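Local coordinates for DNA repair protein RecO (Deinococcus radiodurans, PDB 1W3S), which probably takes part in DNA repair and in recombination by the RecF pathway, and carries a zinc ion in its C-terminal part, at residues 13-18 / 49-54; 80-85 / 122-127; 113-118 / 138-143; 128-133 / 209-214. One frame throughout, in Å; residues are numbered along the deposited sequence.

Contact 1: residues 13-18 / 49-54; sequences IRRRVT and SLNLFH
Arg15 reaches from strand 5-17 across to the loop 49-54, and Leu52 of that loop reaches back beside it to the backbone of Ile13 and Arg14. The arginine carries the largest share of the contact. With CG anti to the backbone N (chi1 -166°) its aliphatic part leaves the strand toward the loop, and CD comes to rest 3.1 Å from O of Leu50. That oxygen lies at the edge of the guanidinium, near its plane, as does CB of Ser49. A bend at chi3 turns the charged end along the loop toward Ser49 and Asn51, where NH1 stands 3.7 Å from CA of Asn51; how it meets the Ser49 carbonyl is doubtful in the model. Leu52 comes from the other direction: its first torsion (chi1 -162°) sets CG beside its own carbonyl carbon, and its CD1 ends 3.6 Å from atom C of Ile13 and 3.7 Å from N of Arg14, a methyl laid against a peptide group. This is the place of a classic beta bulge, Ile13 and Arg14 both facing Thr26 of the next strand. Within the loop, CG of Leu52 sits over one face of the Phe53 ring. Arg14 points the other way, to Asp100 and Glu97 of helix 86-101. In this OB-fold N-terminal part the loop is also pinned to the strand by backbone hydrogen bonds of Phe53 and His54 to Val12. The positive end of Arg15 thus lies among main-chain carbonyls of an irregular loop, whose partial negative charge would probably favour it there.

Contact 2: residues 80-85 / 122-127; sequences LPTLAE and GVAHQP
Thr82, on the short 3-10 segment 81-84, meets the last turn of helix 110-125 with every atom of its side chain. CB starts 3.6 Å from the carbonyl oxygen of Ala124. From it OG1 turns to the same oxygen and faces it as a hydrogen-bond donor; the modelled length, 2.4 Å from OG1 to O of Ala124, is doubtful and probably too short. The methyl CG2 takes the other branch and rests 3.7 Å from CB of Ala124, with the His125 ring a little farther off. The alanine methyl is also met by two leucines: CD2 of Leu83 lies 3.5 Å from CB of Ala124, and CB of Leu80 touches it at 4.0 Å. Leu83 reaches there because CG stands anti to the carbonyl carbon (chi1 -57°), and the same CD2 reaches 3.9 Å to CG1 of Val123. Leu80 and His125 cross at about a right angle, and CD2 of the leucine comes 3.3 Å from NE2 of the imidazole. A valine in place of Thr82 would probably leave the Ala124 carbonyl without this donor and set a methyl against it. Arg88 of helix 86-101 gathers the carbonyls of Val123 and Gln126, the same helix end, and pairs with Glu85, the N-cap of its own helix. The contact thus fastens the connection from strand 69-78 into helix 86-101 to the C-terminal end of helix 110-125. Its chemistry is mixed: a side-chain hydroxyl is placed to donate to a carbonyl of the last helical turn, and aliphatic groups of Leu80, Thr82 and Leu83 pack on the methyl of the same alanine.

Contact 3: residues 113-118 / 138-143; sequences FDLFAA and YKLLGL
Leu115 and Leu140 both have first torsions away from the staggered positions, at -140° and -104°, and these turns swing their CD1 methyls toward each other. The motif is an alpha-alpha hairpin: helices 110-125 and 129-143 follow each other in the chain, and their segments here run antiparallel at 170° with axes 10.4 Å apart. The two leucines slide past each other in opposite directions, CD1 to CD1 at 3.9 Å. CD1 of Leu140 also lies 4.0 Å from CB of Leu115, filling the angle between that side chain and the backbone of Phe116. On another side Leu115 crosses Lys139 at about a right angle and meets the first carbon of its chain, CD1 to CB at 3.9 Å. No hydrogen bond links the segments, and the join is mainly aliphatic. Around it, Phe116 packs on Ile11 and Ile13 of strand 5-17 and on Met95 of helix 86-101, while Leu140 reaches Phe98 of that helix, so the pair lies against both the helical core and the N-terminal sheet. One turn on from Lys139, CD1 of Leu143 comes 4.2 Å from CB of Leu115.

Contact 4: residues 128-133 / 209-214; sequences DPEWVA and ADRPAL
OD2 of Asp128 takes hydrogen bonds from two nitrogens of Arg211, NH2 at 3.0 Å and NH1 at 3.1 Å, OD2 lying nearly in the guanidinium plane. NH1 uses the syn lone pair of OD2, whereas NH2 meets it from above the carboxylate plane. OD1 also has two donors: NH1 of Arg211 at 3.1 Å, with OD1 lying off the guanidinium plane, and N of Trp131 at 3.1 Å, which makes Asp128 the N-cap of helix 129-143. One carboxylate therefore caps a helix and anchors the arginine in a salt bridge, its plane turned 47° from the guanidinium. Arg211 arrives extended from CG to NE; CB of Trp131 lies over one face of its guanidinium, 3.8 Å from NH2, and the indole plane is only 18° from it. NE of Arg211 donates to the carbonyl of Val206. A methionine in place of Arg211 would probably leave the Asp128 carboxylate without its counter-charge and the Val206 carbonyl without this donor. CD1 of Leu214 touches the indole edge. With the salt bridge, this joins the N-terminal turn of helix 129-143 to helix 211-225, with helix 184-192 against Leu214 and helix 86-101 against Pro129.

Overall arrangement
Contact 1 is closed first along the chain, within the N-terminal OB-fold part; contacts 2, 3 and 4 follow in the helical C-terminal part. Contacts 2 and 3 share helix 110-125 and contacts 3 and 4 share helix 129-143, each pair with centres about 17 Å apart and with segments that alternate in the sequence. Contact 1 lies about 27 Å from contact 4, centre to centre, yet touches both others: Phe53 packs on Leu83 of contact 2 and Ile13 on Phe116 of contact 3. Val123 and Val132 join contacts 2 and 4. The four thus run from the OB-fold sheet through the helices, joining the two parts into one body, all away from the zinc-binding cysteines.

Contact 1: residues 13-18 / 49-54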
loop_
_atom_site.group_PDB
_atom_site.type_symbol
_atom_site.label_atom_id
_atom_site.label_comp_id
_atom_site.label_asym_id
_atom_site.label_seq_id
_atom_site.Cartn_x
_atom_site.Cartn_y
_atom_site.Cartn_z
ATOM N N ILE A 13 4.293 -0.304 10.290
ATOM C CA ILE A 13 3.961 -1.199 9.183
ATOM C C ILE A 13 4.850 -2.437 9.127
ATOM O O ILE A 13 4.652 -3.311 8.271
ATOM C CB ILE A 13 4.021 -0.454 7.839
ATOM C CG1 ILE A 13 5.449 0.014 7.529
ATOM C CG2 ILE A 13 3.019 0.700 7.834
ATOM C CD1 ILE A 13 5.680 0.215 6.047
ATOM N N ARG A 14 5.831 -2.504 10.021
ATOM C CA ARG A 14 6.657 -3.693 10.176
ATOM C C ARG A 14 7.218 -3.716 11.585
ATOM O O ARG A 14 7.640 -2.691 12.108
ATOM C CB ARG A 14 7.791 -3.693 9.162
ATOM C CG ARG A 14 8.424 -5.056 8.937
ATOM C CD ARG A 14 9.635 -4.978 8.009
ATOM N NE ARG A 14 9.554 -5.920 6.893
ATOM C CZ ARG A 14 8.775 -5.764 5.811
ATOM N NH1 ARG A 14 7.985 -4.695 5.676
ATOM N NH2 ARG A 14 8.786 -6.696 4.852
ATOM N N ARG A 15 7.208 -4.893 12.187
ATOM C CA ARG A 15 7.594 -5.049 13.575
ATOM C C ARG A 15 8.189 -6.425 13.791
ATOM O O ARG A 15 7.566 -7.431 13.469
ATOM C CB ARG A 15 6.388 -4.871 14.487
ATOM C CG ARG A 15 6.779 -4.681 15.897
ATOM C CD ARG A 15 5.653 -4.703 16.886
ATOM N NE ARG A 15 6.008 -5.610 17.967
ATOM C CZ ARG A 15 5.761 -5.416 19.239
ATOM N NH1 ARG A 15 5.147 -4.342 19.660
ATOM N NH2 ARG A 15 6.147 -6.315 20.114
ATOM N N ARG A 16 9.394 -6.450 14.344
ATOM C CA ARG A 16 10.085 -7.684 14.674
ATOM C C ARG A 16 10.732 -7.506 16.034
ATOM O O ARG A 16 11.456 -6.545 16.231
ATOM C CB ARG A 16 11.172 -7.972 13.642
ATOM C CG ARG A 16 11.769 -9.386 13.746
ATOM C CD ARG A 16 13.145 -9.601 13.071
ATOM N NE ARG A 16 13.590 -8.492 12.210
ATOM C CZ ARG A 16 14.784 -7.889 12.291
ATOM N NH1 ARG A 16 15.699 -8.277 13.187
ATOM N NH2 ARG A 16 15.076 -6.893 11.457
ATOM N N VAL A 17 10.469 -8.425 16.956
ATOM C CA VAL A 17 11.186 -8.480 18.228
ATOM C C VAL A 17 12.366 -9.450 18.098
ATOM O O VAL A 17 12.197 -10.569 17.596
ATOM C CB VAL A 17 10.269 -8.935 19.376
ATOM C CG1 VAL A 17 10.960 -8.787 20.729
ATOM C CG2 VAL A 17 8.969 -8.132 19.372
ATOM N N THR A 18 13.558 -9.015 18.517
ATOM C CA THR A 18 14.759 -9.868 18.499
ATOM C C THR A 18 14.828 -10.740 19.765
ATOM O O THR A 18 14.183 -10.414 20.781
ATOM C CB THR A 18 16.048 -9.015 18.406
ATOM O OG1 THR A 18 16.137 -8.124 19.527
ATOM C CG2 THR A 18 16.026 -8.104 17.185
ATOM N N SER A 49 4.133 -0.142 22.941
ATOM C CA SER A 49 4.941 -1.267 22.492
ATOM C C SER A 49 5.171 -1.252 20.969
ATOM O O SER A 49 5.749 -2.200 20.426
ATOM C CB SER A 49 4.300 -2.581 22.936
ATOM O OG SER A 49 5.067 -3.132 23.987
ATOM N N LEU A 50 4.758 -0.161 20.304
ATOM C CA LEU A 50 4.948 0.021 18.861
ATOM C C LEU A 50 4.321 -1.141 18.101
ATOM O O LEU A 50 4.920 -1.712 17.198
ATOM C CB LEU A 50 6.434 0.178 18.515
ATOM C CG LEU A 50 7.135 1.334 19.234
ATOM C CD1 LEU A 50 8.629 1.214 19.130
ATOM C CD2 LEU A 50 6.667 2.661 18.670
ATOM N N ASN A 51 3.089 -1.462 18.474
ATOM C CA ASN A 51 2.384 -2.584 17.898
ATOM C C ASN A 51 2.037 -2.337 16.428
ATOM O O ASN A 51 1.866 -1.199 15.990
ATOM C CB ASN A 51 1.116 -2.879 18.710
ATOM C CG ASN A 51 0.751 -4.347 18.712
ATOM O OD1 ASN A 51 1.155 -5.110 17.822
ATOM N ND2 ASN A 51 -0.011 -4.761 19.721
ATOM N N LEU A 52 1.943 -3.420 15.671
ATOM C CA LEU A 52 1.664 -3.336 14.254
ATOM C C LEU A 52 0.382 -2.551 13.999
ATOM O O LEU A 52 -0.618 -2.740 14.686
ATOM C CB LEU A 52 1.553 -4.742 13.661
ATOM C CG LEU A 52 1.686 -4.875 12.146
ATOM C CD1 LEU A 52 2.925 -4.170 11.623
ATOM C CD2 LEU A 52 1.735 -6.347 11.796
ATOM N N PHE A 53 0.449 -1.655 13.016
ATOM C CA PHE A 53 -0.666 -0.807 12.575
ATOM C C PHE A 53 -1.116 0.241 13.583
ATOM O O PHE A 53 -2.144 0.863 13.375
ATOM C CB PHE A 53 -1.898 -1.629 12.159
ATOM C CG PHE A 53 -1.598 -2.811 11.286
ATOM C CD1 PHE A 53 -0.762 -2.696 10.184
ATOM C CD2 PHE A 53 -2.187 -4.038 11.550
ATOM C CE1 PHE A 53 -0.503 -3.803 9.367
ATOM C CE2 PHE A 53 -1.941 -5.152 10.731
ATOM C CZ PHE A 53 -1.097 -5.038 9.655
ATOM N N HIS A 54 -0.377 0.438 14.670
ATOM C CA HIS A 54 -0.692 1.497 15.621
ATOM C C HIS A 54 -0.196 2.818 15.089
ATOM O O HIS A 54 0.878 2.877 14.517
ATOM C CB HIS A 54 -0.056 1.217 16.979
ATOM C CG HIS A 54 -0.830 0.245 17.811
ATOM N ND1 HIS A 54 -0.651 0.121 19.169
ATOM C CD2 HIS A 54 -1.809 -0.628 17.480
ATOM C CE1 HIS A 54 -1.483 -0.791 19.639
ATOM N NE2 HIS A 54 -2.192 -1.266 18.633
#

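Contact 2: residues 80-85 / 122-127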
loop_
_atom_site.group_PDB
_atom_site.type_symbol
_atom_site.label_atom_id
_atom_site.label_comp_id
_atom_site.label_asym_id
_atom_site.label_seq_id
_atom_site.Cartn_x
_atom_site.Cartn_y
_atom_site.Cartn_z
ATOM N N LEU A 80 -6.692 0.863 15.875
ATOM C CA LEU A 80 -7.881 0.282 15.251
ATOM C C LEU A 80 -8.029 -1.156 15.744
ATOM O O LEU A 80 -7.514 -2.077 15.124
ATOM C CB LEU A 80 -7.761 0.344 13.717
ATOM C CG LEU A 80 -7.691 1.772 13.142
ATOM C CD1 LEU A 80 -7.070 1.796 11.752
ATOM C CD2 LEU A 80 -9.060 2.423 13.115
ATOM N N PRO A 81 -8.715 -1.354 16.868
ATOM C CA PRO A 81 -8.796 -2.680 17.511
ATOM C C PRO A 81 -9.475 -3.783 16.658
ATOM O O PRO A 81 -9.268 -4.985 16.851
ATOM C CB PRO A 81 -9.615 -2.403 18.779
ATOM C CG PRO A 81 -10.304 -1.125 18.527
ATOM C CD PRO A 81 -9.456 -0.330 17.614
ATOM N N THR A 82 -10.296 -3.305 15.743
ATOM C CA THR A 82 -11.011 -4.093 14.731
ATOM C C THR A 82 -10.097 -4.793 13.697
ATOM O O THR A 82 -10.542 -5.694 12.998
ATOM C CB THR A 82 -12.059 -3.157 14.027
ATOM O OG1 THR A 82 -11.970 -3.316 12.619
ATOM C CG2 THR A 82 -11.685 -1.636 14.164
ATOM N N LEU A 83 -8.827 -4.400 13.608
ATOM C CA LEU A 83 -7.849 -5.136 12.784
ATOM C C LEU A 83 -7.384 -6.445 13.453
ATOM O O LEU A 83 -6.562 -7.158 12.909
ATOM C CB LEU A 83 -6.633 -4.265 12.447
ATOM C CG LEU A 83 -6.903 -2.925 11.726
ATOM C CD1 LEU A 83 -5.600 -2.174 11.442
ATOM C CD2 LEU A 83 -7.693 -3.108 10.430
ATOM N N ALA A 84 -7.922 -6.736 14.636
ATOM C CA ALA A 84 -7.787 -8.023 15.292
ATOM C C ALA A 84 -8.565 -9.135 14.566
ATOM O O ALA A 84 -8.314 -10.319 14.803
ATOM C CB ALA A 84 -8.277 -7.913 16.711
ATOM N N GLU A 85 -9.508 -8.761 13.703
ATOM C CA GLU A 85 -10.267 -9.732 12.939
ATOM C C GLU A 85 -9.372 -10.240 11.826
ATOM O O GLU A 85 -8.895 -9.433 11.023
ATOM C CB GLU A 85 -11.535 -9.103 12.354
ATOM C CG GLU A 85 -12.394 -8.412 13.415
ATOM C CD GLU A 85 -13.643 -7.770 12.854
ATOM O OE1 GLU A 85 -13.924 -7.944 11.639
ATOM O OE2 GLU A 85 -14.352 -7.101 13.641
ATOM N N GLY A 122 -10.446 2.344 6.383
ATOM C CA GLY A 122 -11.437 1.633 5.584
ATOM C C GLY A 122 -11.405 0.133 5.835
ATOM O O GLY A 122 -12.429 -0.499 6.051
ATOM N N VAL A 123 -10.219 -0.441 5.826
ATOM C CA VAL A 123 -10.084 -1.862 6.095
ATOM C C VAL A 123 -10.711 -2.241 7.445
ATOM O O VAL A 123 -11.355 -3.279 7.541
ATOM C CB VAL A 123 -8.597 -2.310 6.015
ATOM C CG1 VAL A 123 -8.388 -3.687 6.637
ATOM C CG2 VAL A 123 -8.121 -2.290 4.560
ATOM N N ALA A 124 -10.519 -1.405 8.465
ATOM C CA ALA A 124 -10.985 -1.693 9.824
ATOM C C ALA A 124 -12.484 -1.544 9.983
ATOM O O ALA A 124 -13.115 -2.287 10.743
ATOM C CB ALA A 124 -10.296 -0.773 10.829
ATOM N N HIS A 125 -13.052 -0.561 9.288
ATOM C CA HIS A 125 -14.399 -0.092 9.584
ATOM C C HIS A 125 -15.470 -0.468 8.572
ATOM O O HIS A 125 -16.645 -0.344 8.870
ATOM C CB HIS A 125 -14.397 1.426 9.688
ATOM C CG HIS A 125 -13.603 1.956 10.832
ATOM N ND1 HIS A 125 -13.871 1.614 12.144
ATOM C CD2 HIS A 125 -12.563 2.823 10.866
ATOM C CE1 HIS A 125 -13.016 2.239 12.935
ATOM N NE2 HIS A 125 -12.213 2.976 12.184
ATOM N N GLN A 126 -15.105 -0.912 7.377
ATOM C CA GLN A 126 -16.137 -1.092 6.349
ATOM C C GLN A 126 -16.541 -2.528 6.007
ATOM O O GLN A 126 -15.780 -3.449 6.237
ATOM C CB GLN A 126 -15.798 -0.229 5.126
ATOM C CG GLN A 126 -16.768 0.993 5.080
ATOM C CD GLN A 126 -16.173 2.189 4.466
ATOM O OE1 GLN A 126 -15.151 2.091 3.801
ATOM N NE2 GLN A 126 -16.787 3.339 4.685
ATOM N N PRO A 127 -17.761 -2.722 5.497
ATOM C CA PRO A 127 -18.279 -4.064 5.200
ATOM C C PRO A 127 -17.398 -4.876 4.252
ATOM O O PRO A 127 -17.353 -6.096 4.370
ATOM C CB PRO A 127 -19.616 -3.782 4.506
ATOM C CG PRO A 127 -20.013 -2.467 4.943
ATOM C CD PRO A 127 -18.745 -1.688 5.126
#

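Contact 3: residues 113-118 / 138-143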
loop_
_atom_site.group_PDB
_atom_site.type_symbol
_atom_site.label_atom_id
_atom_site.label_comp_id
_atom_site.label_asym_id
_atom_site.label_seq_id
_atom_site.Cartn_x
_atom_site.Cartn_y
_atom_site.Cartn_z
ATOM N N PHE A 113 0.849 9.459 3.150
ATOM C CA PHE A 113 0.583 9.052 4.517
ATOM C C PHE A 113 -0.896 9.060 4.841
ATOM O O PHE A 113 -1.379 8.152 5.503
ATOM C CB PHE A 113 1.304 9.942 5.547
ATOM C CG PHE A 113 0.996 9.557 6.958
ATOM C CD1 PHE A 113 1.562 8.405 7.501
ATOM C CD2 PHE A 113 0.093 10.284 7.716
ATOM C CE1 PHE A 113 1.257 8.007 8.786
ATOM C CE2 PHE A 113 -0.224 9.887 9.021
ATOM C CZ PHE A 113 0.371 8.748 9.555
ATOM N N ASP A 114 -1.591 10.114 4.414
ATOM C CA ASP A 114 -3.009 10.298 4.708
ATOM C C ASP A 114 -3.834 9.233 4.007
ATOM O O ASP A 114 -4.778 8.687 4.590
ATOM C CB ASP A 114 -3.480 11.695 4.255
ATOM C CG ASP A 114 -3.073 12.793 5.220
ATOM O OD1 ASP A 114 -2.871 12.498 6.417
ATOM O OD2 ASP A 114 -2.941 13.984 4.883
ATOM N N LEU A 115 -3.453 8.944 2.763
ATOM C CA LEU A 115 -4.063 7.869 1.959
ATOM C C LEU A 115 -3.872 6.495 2.625
ATOM O O LEU A 115 -4.822 5.735 2.775
ATOM C CB LEU A 115 -3.454 7.851 0.542
ATOM C CG LEU A 115 -4.374 7.591 -0.658
ATOM C CD1 LEU A 115 -4.795 6.153 -0.721
ATOM C CD2 LEU A 115 -5.616 8.497 -0.639
ATOM N N PHE A 116 -2.646 6.199 3.042
ATOM C CA PHE A 116 -2.365 4.950 3.705
ATOM C C PHE A 116 -3.207 4.770 4.968
ATOM O O PHE A 116 -3.820 3.714 5.187
ATOM C CB PHE A 116 -0.881 4.850 4.068
ATOM C CG PHE A 116 -0.548 3.598 4.806
ATOM C CD1 PHE A 116 -0.508 2.387 4.140
ATOM C CD2 PHE A 116 -0.332 3.623 6.172
ATOM C CE1 PHE A 116 -0.240 1.228 4.814
ATOM C CE2 PHE A 116 -0.051 2.466 6.862
ATOM C CZ PHE A 116 -0.015 1.261 6.188
ATOM N N ALA A 117 -3.210 5.797 5.803
ATOM C CA ALA A 117 -3.944 5.788 7.057
ATOM C C ALA A 117 -5.429 5.593 6.796
ATOM O O ALA A 117 -6.107 4.851 7.509
ATOM C CB ALA A 117 -3.709 7.106 7.803
ATOM N N ALA A 118 -5.930 6.277 5.769
ATOM C CA ALA A 118 -7.316 6.133 5.369
ATOM C C ALA A 118 -7.591 4.694 4.955
ATOM O O ALA A 118 -8.656 4.161 5.254
ATOM C CB ALA A 118 -7.659 7.098 4.236
ATOM N N TYR A 138 -4.516 0.905 -6.002
ATOM C CA TYR A 138 -4.434 1.686 -7.255
ATOM C C TYR A 138 -4.259 3.168 -6.981
ATOM O O TYR A 138 -3.601 3.867 -7.752
ATOM C CB TYR A 138 -5.646 1.440 -8.171
ATOM C CG TYR A 138 -5.498 0.145 -8.952
ATOM C CD1 TYR A 138 -4.888 0.130 -10.202
ATOM C CD2 TYR A 138 -5.920 -1.077 -8.411
ATOM C CE1 TYR A 138 -4.718 -1.054 -10.905
ATOM C CE2 TYR A 138 -5.749 -2.265 -9.103
ATOM C CZ TYR A 138 -5.143 -2.246 -10.349
ATOM O OH TYR A 138 -4.977 -3.416 -11.045
ATOM N N LYS A 139 -4.827 3.653 -5.879
ATOM C CA LYS A 139 -4.666 5.050 -5.508
ATOM C C LYS A 139 -3.242 5.315 -4.986
ATOM O O LYS A 139 -2.644 6.346 -5.279
ATOM C CB LYS A 139 -5.736 5.459 -4.493
ATOM C CG LYS A 139 -6.177 6.917 -4.626
ATOM C CD LYS A 139 -7.238 7.139 -5.722
ATOM C CE LYS A 139 -7.246 8.606 -6.198
ATOM N NZ LYS A 139 -7.841 9.558 -5.193
ATOM N N LEU A 140 -2.687 4.364 -4.240
ATOM C CA LEU A 140 -1.286 4.438 -3.808
ATOM C C LEU A 140 -0.309 4.385 -4.988
ATOM O O LEU A 140 0.668 5.135 -5.012
ATOM C CB LEU A 140 -0.960 3.331 -2.798
ATOM C CG LEU A 140 -0.831 3.628 -1.279
ATOM C CD1 LEU A 140 -1.003 5.092 -0.868
ATOM C CD2 LEU A 140 -1.772 2.753 -0.484
ATOM N N LEU A 141 -0.571 3.505 -5.956
ATOM C CA LEU A 141 0.202 3.463 -7.203
ATOM C C LEU A 141 0.317 4.847 -7.855
ATOM O O LEU A 141 1.405 5.247 -8.271
ATOM C CB LEU A 141 -0.422 2.473 -8.193
ATOM C CG LEU A 141 0.184 1.075 -8.458
ATOM C CD1 LEU A 141 1.322 0.670 -7.528
ATOM C CD2 LEU A 141 -0.911 0.023 -8.452
ATOM N N GLY A 142 -0.801 5.570 -7.930
ATOM C CA GLY A 142 -0.818 6.939 -8.450
ATOM C C GLY A 142 0.123 7.923 -7.760
ATOM O O GLY A 142 0.901 8.616 -8.425
ATOM N N LEU A 143 0.050 7.991 -6.430
ATOM C CA LEU A 143 0.887 8.919 -5.646
ATOM C C LEU A 143 2.366 8.543 -5.646
ATOM O O LEU A 143 3.220 9.385 -5.358
ATOM C CB LEU A 143 0.413 8.994 -4.193
ATOM C CG LEU A 143 -0.970 9.569 -3.916
ATOM C CD1 LEU A 143 -1.148 9.751 -2.411
ATOM C CD2 LEU A 143 -1.191 10.893 -4.659
#

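Contact 4: residues 128-133 / 209-214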
loop_
_atom_site.group_PDB
_atom_site.type_symbol
_atom_site.label_atom_id
_atom_site.label_comp_id
_atom_site.label_asym_id
_atom_site.label_seq_id
_atom_site.Cartn_x
_atom_site.Cartn_y
_atom_site.Cartn_z
ATOM N N ASP A 128 -16.717 -4.185 3.329
ATOM C CA ASP A 128 -15.920 -4.806 2.268
ATOM C C ASP A 128 -14.458 -4.339 2.319
ATOM O O ASP A 128 -14.069 -3.419 1.594
ATOM C CB ASP A 128 -16.530 -4.457 0.901
ATOM C CG ASP A 128 -16.210 -5.494 -0.174
ATOM O OD1 ASP A 128 -15.145 -6.156 -0.139
ATOM O OD2 ASP A 128 -16.999 -5.714 -1.111
ATOM N N PRO A 129 -13.654 -4.958 3.185
ATOM C CA PRO A 129 -12.242 -4.638 3.271
ATOM C C PRO A 129 -11.436 -4.990 2.020
ATOM O O PRO A 129 -10.445 -4.326 1.727
ATOM C CB PRO A 129 -11.769 -5.458 4.484
ATOM C CG PRO A 129 -12.748 -6.548 4.639
ATOM C CD PRO A 129 -14.045 -5.967 4.189
ATOM N N GLU A 130 -11.843 -6.024 1.292
ATOM C CA GLU A 130 -11.113 -6.432 0.099
ATOM C C GLU A 130 -11.304 -5.392 -0.992
ATOM O O GLU A 130 -10.391 -5.144 -1.779
ATOM C CB GLU A 130 -11.522 -7.853 -0.319
ATOM C CG GLU A 130 -12.297 -8.064 -1.612
ATOM C CD GLU A 130 -11.438 -8.741 -2.656
ATOM O OE1 GLU A 130 -10.301 -8.266 -2.825
ATOM O OE2 GLU A 130 -11.881 -9.728 -3.285
ATOM N N TRP A 131 -12.475 -4.750 -1.004
ATOM C CA TRP A 131 -12.725 -3.664 -1.926
ATOM C C TRP A 131 -11.882 -2.425 -1.568
ATOM O O TRP A 131 -11.293 -1.782 -2.452
ATOM C CB TRP A 131 -14.222 -3.331 -2.016
ATOM C CG TRP A 131 -14.476 -2.300 -3.057
ATOM C CD1 TRP A 131 -15.069 -1.096 -2.892
ATOM C CD2 TRP A 131 -14.070 -2.362 -4.430
ATOM N NE1 TRP A 131 -15.066 -0.398 -4.075
ATOM C CE2 TRP A 131 -14.448 -1.155 -5.033
ATOM C CE3 TRP A 131 -13.405 -3.320 -5.210
ATOM C CZ2 TRP A 131 -14.209 -0.885 -6.367
ATOM C CZ3 TRP A 131 -13.166 -3.049 -6.537
ATOM C CH2 TRP A 131 -13.561 -1.845 -7.102
ATOM N N VAL A 132 -11.799 -2.104 -0.276
ATOM C CA VAL A 132 -10.939 -1.004 0.189
ATOM C C VAL A 132 -9.477 -1.287 -0.172
ATOM O O VAL A 132 -8.773 -0.402 -0.599
ATOM C CB VAL A 132 -11.075 -0.756 1.722
ATOM C CG1 VAL A 132 -10.076 0.314 2.203
ATOM C CG2 VAL A 132 -12.500 -0.342 2.098
ATOM N N ALA A 133 -9.025 -2.522 -0.016
ATOM C CA ALA A 133 -7.644 -2.871 -0.352
ATOM C C ALA A 133 -7.338 -2.527 -1.791
ATOM O O ALA A 133 -6.339 -1.873 -2.079
ATOM C CB ALA A 133 -7.368 -4.363 -0.096
ATOM N N ALA A 209 -17.049 -11.649 -8.208
ATOM C CA ALA A 209 -16.743 -12.637 -9.252
ATOM C C ALA A 209 -15.733 -12.067 -10.260
ATOM O O ALA A 209 -14.906 -12.802 -10.800
ATOM C CB ALA A 209 -18.019 -13.074 -9.966
ATOM N N ASP A 210 -15.811 -10.757 -10.497
ATOM C CA ASP A 210 -14.867 -10.047 -11.369
ATOM C C ASP A 210 -13.532 -9.651 -10.711
ATOM O O ASP A 210 -12.606 -9.235 -11.401
ATOM C CB ASP A 210 -15.524 -8.765 -11.900
ATOM C CG ASP A 210 -16.534 -9.026 -13.000
ATOM O OD1 ASP A 210 -16.404 -10.040 -13.726
ATOM O OD2 ASP A 210 -17.481 -8.241 -13.228
ATOM N N ARG A 211 -13.432 -9.765 -9.391
ATOM C CA ARG A 211 -12.248 -9.285 -8.659
ATOM C C ARG A 211 -10.950 -10.037 -8.875
ATOM O O ARG A 211 -9.892 -9.410 -8.903
ATOM C CB ARG A 211 -12.524 -9.219 -7.158
ATOM C CG ARG A 211 -13.297 -7.991 -6.780
ATOM C CD ARG A 211 -13.801 -7.987 -5.379
ATOM N NE ARG A 211 -14.820 -6.957 -5.208
ATOM C CZ ARG A 211 -15.426 -6.694 -4.065
ATOM N NH1 ARG A 211 -15.104 -7.374 -2.972
ATOM N NH2 ARG A 211 -16.335 -5.730 -4.013
ATOM N N PRO A 212 -10.983 -11.362 -8.982
ATOM C CA PRO A 212 -9.736 -12.111 -9.186
ATOM C C PRO A 212 -8.870 -11.542 -10.324
ATOM O O PRO A 212 -7.638 -11.527 -10.209
ATOM C CB PRO A 212 -10.226 -13.527 -9.473
ATOM C CG PRO A 212 -11.510 -13.613 -8.725
ATOM C CD PRO A 212 -12.148 -12.260 -8.872
ATOM N N ALA A 213 -9.524 -11.049 -11.381
ATOM C CA ALA A 213 -8.860 -10.415 -12.522
ATOM C C ALA A 213 -8.201 -9.071 -12.196
ATOM O O ALA A 213 -7.177 -8.729 -12.788
ATOM C CB ALA A 213 -9.861 -10.228 -13.669
ATOM N N LEU A 214 -8.798 -8.297 -11.292
ATOM C CA LEU A 214 -8.177 -7.051 -10.827
ATOM C C LEU A 214 -6.891 -7.328 -10.047
ATOM O O LEU A 214 -5.887 -6.661 -10.273
ATOM C CB LEU A 214 -9.145 -6.240 -9.967
ATOM C CG LEU A 214 -10.388 -5.655 -10.651
ATOM C CD1 LEU A 214 -11.307 -4.980 -9.634
ATOM C CD2 LEU A 214 -9.993 -4.670 -11.747
#